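Local coordinates for ATP12 ATPase (Paracoccus denitrificans, PDB 2R31), which probably acts as a chaperone in the assembly of the F1-ATPase, at residues R114-A117 with E118-P122; T194-A197 with L198-D202. One frame throughout, in Å; residues are numbered along the deposited sequence.

Interaction 1 (R114-A117 with E118-P122)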
loop_
_atom_site.group_PDB
_atom_site.type_symbol
_atom_site.label_atom_id
_atom_site.label_comp_id
_atom_site.label_asym_id
_atom_site.label_seq_id
_atom_site.Cartn_x
_atom_site.Cartn_y
_atom_site.Cartn_z
ATOM N N ARG A 114 9.462 11.929 23.145
ATOM C CA ARG A 114 8.135 11.773 23.715
ATOM C C ARG A 114 7.044 11.736 22.641
ATOM O O ARG A 114 6.086 10.952 22.734
ATOM C CB ARG A 114 7.828 12.832 24.776
ATOM C CG ARG A 114 8.761 12.660 25.969
ATOM C CD ARG A 114 8.281 13.471 27.156
ATOM N NE ARG A 114 9.218 13.374 28.274
ATOM C CZ ARG A 114 10.135 14.260 28.555
ATOM N NH1 ARG A 114 10.222 15.373 27.847
ATOM N NH2 ARG A 114 10.946 14.031 29.568
ATOM N N ALA A 115 7.144 12.572 21.613
ATOM C CA ALA A 115 6.161 12.588 20.526
ATOM C C ALA A 115 6.116 11.257 19.801
ATOM O O ALA A 115 5.071 10.724 19.449
ATOM C CB ALA A 115 6.420 13.705 19.533
ATOM N N GLN A 116 7.296 10.698 19.524
ATOM C CA GLN A 116 7.397 9.403 18.864
ATOM C C GLN A 116 6.757 8.326 19.741
ATOM O O GLN A 116 6.015 7.477 19.249
ATOM C CB GLN A 116 8.840 9.062 18.523
ATOM C CG GLN A 116 9.489 9.887 17.407
ATOM C CD GLN A 116 10.997 9.615 17.280
ATOM O OE1 GLN A 116 11.626 9.218 18.231
ATOM N NE2 GLN A 116 11.613 9.897 16.133
ATOM N N ALA A 117 7.028 8.324 21.047
ATOM C CA ALA A 117 6.478 7.309 21.924
ATOM C C ALA A 117 4.980 7.410 21.969
ATOM O O ALA A 117 4.252 6.396 21.906
ATOM C CB ALA A 117 7.102 7.451 23.313
ATOM N N GLU A 118 4.450 8.653 22.080
ATOM C CA GLU A 118 2.989 8.816 22.159
ATOM C C GLU A 118 2.280 8.228 20.959
ATOM O O GLU A 118 1.227 7.589 21.084
ATOM C CB GLU A 118 2.630 10.304 22.281
ATOM C CG GLU A 118 1.139 10.591 22.362
ATOM C CD GLU A 118 0.729 12.033 22.259
ATOM O OE1 GLU A 118 1.449 12.891 21.702
ATOM O OE2 GLU A 118 -0.368 12.321 22.736
ATOM N N GLY A 119 2.857 8.488 19.792
ATOM C CA GLY A 119 2.202 8.010 18.573
ATOM C C GLY A 119 2.441 6.548 18.273
ATOM O O GLY A 119 1.586 5.828 17.776
ATOM N N TRP A 120 3.673 6.090 18.510
ATOM C CA TRP A 120 4.117 4.792 18.026
ATOM C C TRP A 120 4.036 3.660 19.032
ATOM O O TRP A 120 3.836 2.499 18.644
ATOM C CB TRP A 120 5.558 4.883 17.504
ATOM C CG TRP A 120 5.708 5.790 16.304
ATOM C CD1 TRP A 120 4.704 6.284 15.494
ATOM C CD2 TRP A 120 6.936 6.289 15.767
ATOM N NE1 TRP A 120 5.251 7.043 14.509
ATOM C CE2 TRP A 120 6.588 7.071 14.648
ATOM C CE3 TRP A 120 8.259 6.148 16.106
ATOM C CZ2 TRP A 120 7.562 7.731 13.874
ATOM C CZ3 TRP A 120 9.210 6.795 15.340
ATOM C CH2 TRP A 120 8.881 7.582 14.238
ATOM N N ASP A 121 4.172 3.945 20.324
ATOM C CA ASP A 121 4.094 2.860 21.309
ATOM C C ASP A 121 2.751 2.122 21.227
ATOM O O ASP A 121 2.754 0.898 21.367
ATOM C CB ASP A 121 4.368 3.364 22.716
ATOM C CG ASP A 121 5.797 3.720 23.025
ATOM O OD1 ASP A 121 6.683 3.471 22.188
ATOM O OD2 ASP A 121 6.041 4.303 24.109
ATOM N N PRO A 122 1.606 2.769 20.991
ATOM C CA PRO A 122 0.364 1.985 20.864
ATOM C C PRO A 122 0.402 1.010 19.722
ATOM O O PRO A 122 -0.233 -0.050 19.787
ATOM C CB PRO A 122 -0.699 3.054 20.681
ATOM C CG PRO A 122 -0.151 4.261 21.402
ATOM C CD PRO A 122 1.306 4.223 21.064
HETATM O O HOH W 1 2.737 12.114 18.818
#

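Interaction 2 (T194-A197 with L198-D202)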
loop_
_atom_site.group_PDB
_atom_site.type_symbol
_atom_site.label_atom_id
_atom_site.label_comp_id
_atom_site.label_asym_id
_atom_site.label_seq_id
_atom_site.Cartn_x
_atom_site.Cartn_y
_atom_site.Cartn_z
ATOM N N THR A 194 -4.375 7.929 9.134
ATOM C CA THR A 194 -3.720 7.835 10.425
ATOM C C THR A 194 -2.304 7.273 10.302
ATOM O O THR A 194 -1.351 7.808 10.907
ATOM C CB THR A 194 -4.577 7.002 11.392
ATOM O OG1 THR A 194 -5.847 7.632 11.535
ATOM C CG2 THR A 194 -3.916 6.834 12.734
ATOM N N ALA A 195 -2.129 6.217 9.508
ATOM C CA ALA A 195 -0.816 5.679 9.278
ATOM C C ALA A 195 0.143 6.744 8.695
ATOM O O ALA A 195 1.285 6.881 9.085
ATOM C CB ALA A 195 -0.869 4.503 8.315
ATOM N N HIS A 196 -0.388 7.509 7.722
ATOM C CA HIS A 196 0.407 8.583 7.102
ATOM C C HIS A 196 0.841 9.618 8.140
ATOM O O HIS A 196 2.035 9.973 8.250
ATOM C CB HIS A 196 -0.433 9.216 5.991
ATOM C CG HIS A 196 0.257 10.369 5.344
ATOM N ND1 HIS A 196 1.376 10.247 4.574
ATOM C CD2 HIS A 196 -0.113 11.679 5.434
ATOM C CE1 HIS A 196 1.674 11.493 4.148
ATOM N NE2 HIS A 196 0.820 12.345 4.644
ATOM N N ALA A 197 -0.103 10.086 8.956
ATOM C CA ALA A 197 0.225 11.059 9.997
ATOM C C ALA A 197 1.269 10.493 10.957
ATOM O O ALA A 197 2.277 11.189 11.305
ATOM C CB ALA A 197 -1.035 11.498 10.703
ATOM N N LEU A 198 1.081 9.265 11.406
ATOM C CA LEU A 198 2.043 8.664 12.344
ATOM C C LEU A 198 3.434 8.602 11.743
ATOM O O LEU A 198 4.438 8.773 12.423
ATOM C CB LEU A 198 1.603 7.266 12.788
ATOM C CG LEU A 198 0.398 7.228 13.688
ATOM C CD1 LEU A 198 -0.034 5.780 13.907
ATOM C CD2 LEU A 198 0.680 7.902 15.035
ATOM N N SER A 199 3.493 8.327 10.434
ATOM C CA SER A 199 4.771 8.153 9.779
ATOM C C SER A 199 5.574 9.454 9.695
ATOM O O SER A 199 6.767 9.413 9.496
ATOM C CB SER A 199 4.621 7.587 8.386
ATOM O OG SER A 199 4.158 8.557 7.442
ATOM N N ARG A 200 4.877 10.583 9.828
ATOM C CA ARG A 200 5.447 11.928 9.657
ATOM C C ARG A 200 5.825 12.612 10.957
ATOM O O ARG A 200 6.116 13.812 10.913
ATOM C CB ARG A 200 4.489 12.824 8.880
ATOM C CG ARG A 200 4.191 12.421 7.502
ATOM C CD ARG A 200 3.458 13.537 6.819
ATOM N NE ARG A 200 4.296 14.668 6.600
ATOM C CZ ARG A 200 4.321 15.928 6.394
ATOM N NH1 ARG A 200 3.184 16.628 6.426
ATOM N NH2 ARG A 200 5.386 16.723 6.180
ATOM N N ILE A 201 5.852 11.928 12.083
ATOM C CA ILE A 201 6.092 12.635 13.345
ATOM C C ILE A 201 7.380 13.418 13.318
ATOM O O ILE A 201 7.391 14.578 13.782
ATOM C CB ILE A 201 6.001 11.648 14.556
ATOM C CG1 ILE A 201 4.544 11.267 14.804
ATOM C CG2 ILE A 201 6.666 12.205 15.780
ATOM C CD1 ILE A 201 4.316 10.176 15.844
ATOM N N ASP A 202 8.502 12.909 12.802
ATOM C CA ASP A 202 9.766 13.650 12.767
ATOM C C ASP A 202 9.697 14.910 11.892
ATOM O O ASP A 202 10.122 15.998 12.303
ATOM C CB ASP A 202 10.948 12.837 12.290
ATOM C CG ASP A 202 11.321 11.707 13.208
ATOM O OD1 ASP A 202 10.535 11.484 14.135
ATOM O OD2 ASP A 202 12.377 11.071 12.953
HETATM O O HOH W 2 3.674 8.308 4.797
#

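Interaction 1 (R114-A117 with E118-P122)
Arg114 accepts a backbone hydrogen bond from Glu118, with Glu118 N 2.9 Å from Arg114 O. The CB of Glu118 rests against the same carbonyl oxygen.

Ala115 O takes two donors. One is Gly119 N, at 3.2 Å, in the next helical bond. The other is a water 2.8 Å from Ala115 O. In the modelled conformer the water may also reach Glu118 OE1, at a long 3.3 Å. Glu118 is modelled in two conformers, so this link is tentative.

Gln116 and Trp120 carry the main side-chain contact. Four residues apart, they share one side of the helix, and with CG anti to the carbonyl carbon in each (chi1 -70° and -64°) they run the same way. Gln116 CG sits over a face of the indole, 4.1 Å from the centroid of the six-membered ring of Trp120, in a CH-pi contact. The amide plane is turned 23° from the ring plane. The polar ends are bonded outside: Gln116 OE1 accepts from Ala106 N, Gln116 NE2 probably donates to Asp202 in its modelled conformer, and Trp120 NE1 donates to Leu198 O.

Ala117 O receives Asp121 N at 2.9 Å. Its methyl meets the carboxylate, with Ala117 CB 3.4 Å from Asp121 OD2. Asp121 OD1 forms a salt bridge to Arg105, while OD2 binds a Tris molecule probably left from crystallisation.

Pro122 has no N-H to give, and the helix kinks there. Helix 110-130 is the crossover between parallel strands 104-105 and 138-139. Here it packs against Arg105 of the first strand and Ile201 of helix 201-210.

Interaction 2 (T194-A197 with L198-D202)
His196 has CG opposite its backbone N (chi1 177°), and Arg200 has CG opposite its carbonyl carbon (chi1 -63°); this lays the two side chains alongside each other. Arg200 CG lies over one face of the imidazole, toward the ring's rim, and Arg200 CD comes 3.6 Å from His196 NE2. Beyond CD the arginine chain bends, and its guanidinium is held elsewhere, by salt bridges to Glu203 and Glu217.

Ser199 OG lies between its backbone N and carbonyl carbon (chi1 76°). From there it turns back and donates to the carbonyl of the preceding turn, with Ser199 OG 2.7 Å from His196 O. A water bridges Ser199 OG and His196 ND1.

Elsewhere on the turn the Thr194 methyl CG2 meets Leu198 CD1 at 4.2 Å, while Thr194 OG1 is bonded to Asp191. Leu198 N donates to Thr194 O at 2.9 Å.

The bonding pattern then changes. Arg200 N bonds Ala197 O at 3.1 Å, from above the carbonyl plane, and makes only a weak bond to His196 O. Arg200 is also the N-cap residue of the next helix. This is a tight helix-to-helix junction, where helix 192-199 passes into helix 201-210 at Arg200.

Overall arrangement
Interaction 1 comes first along the chain, within helix 110-130. Interaction 2 follows at the junction of helices 192-199 and 201-210. Their centres are about 11 Å apart, on the same side of the chain's centre. They touch directly, mostly through the segment 198-202. Trp120 NE1 lies 2.8 Å from Leu198 O, a probable hydrogen bond. Gln116 NE2 probably bonds Asp202 OD1 as well, in the modelled conformer of Asp202. Ile201 CD1 packs 3.5 Å from Trp120 NE1. The junction of the two later helices is thus bonded to helix 110-130 through Leu198 and probably also through Asp202, joining parts of this helical region far apart in sequence.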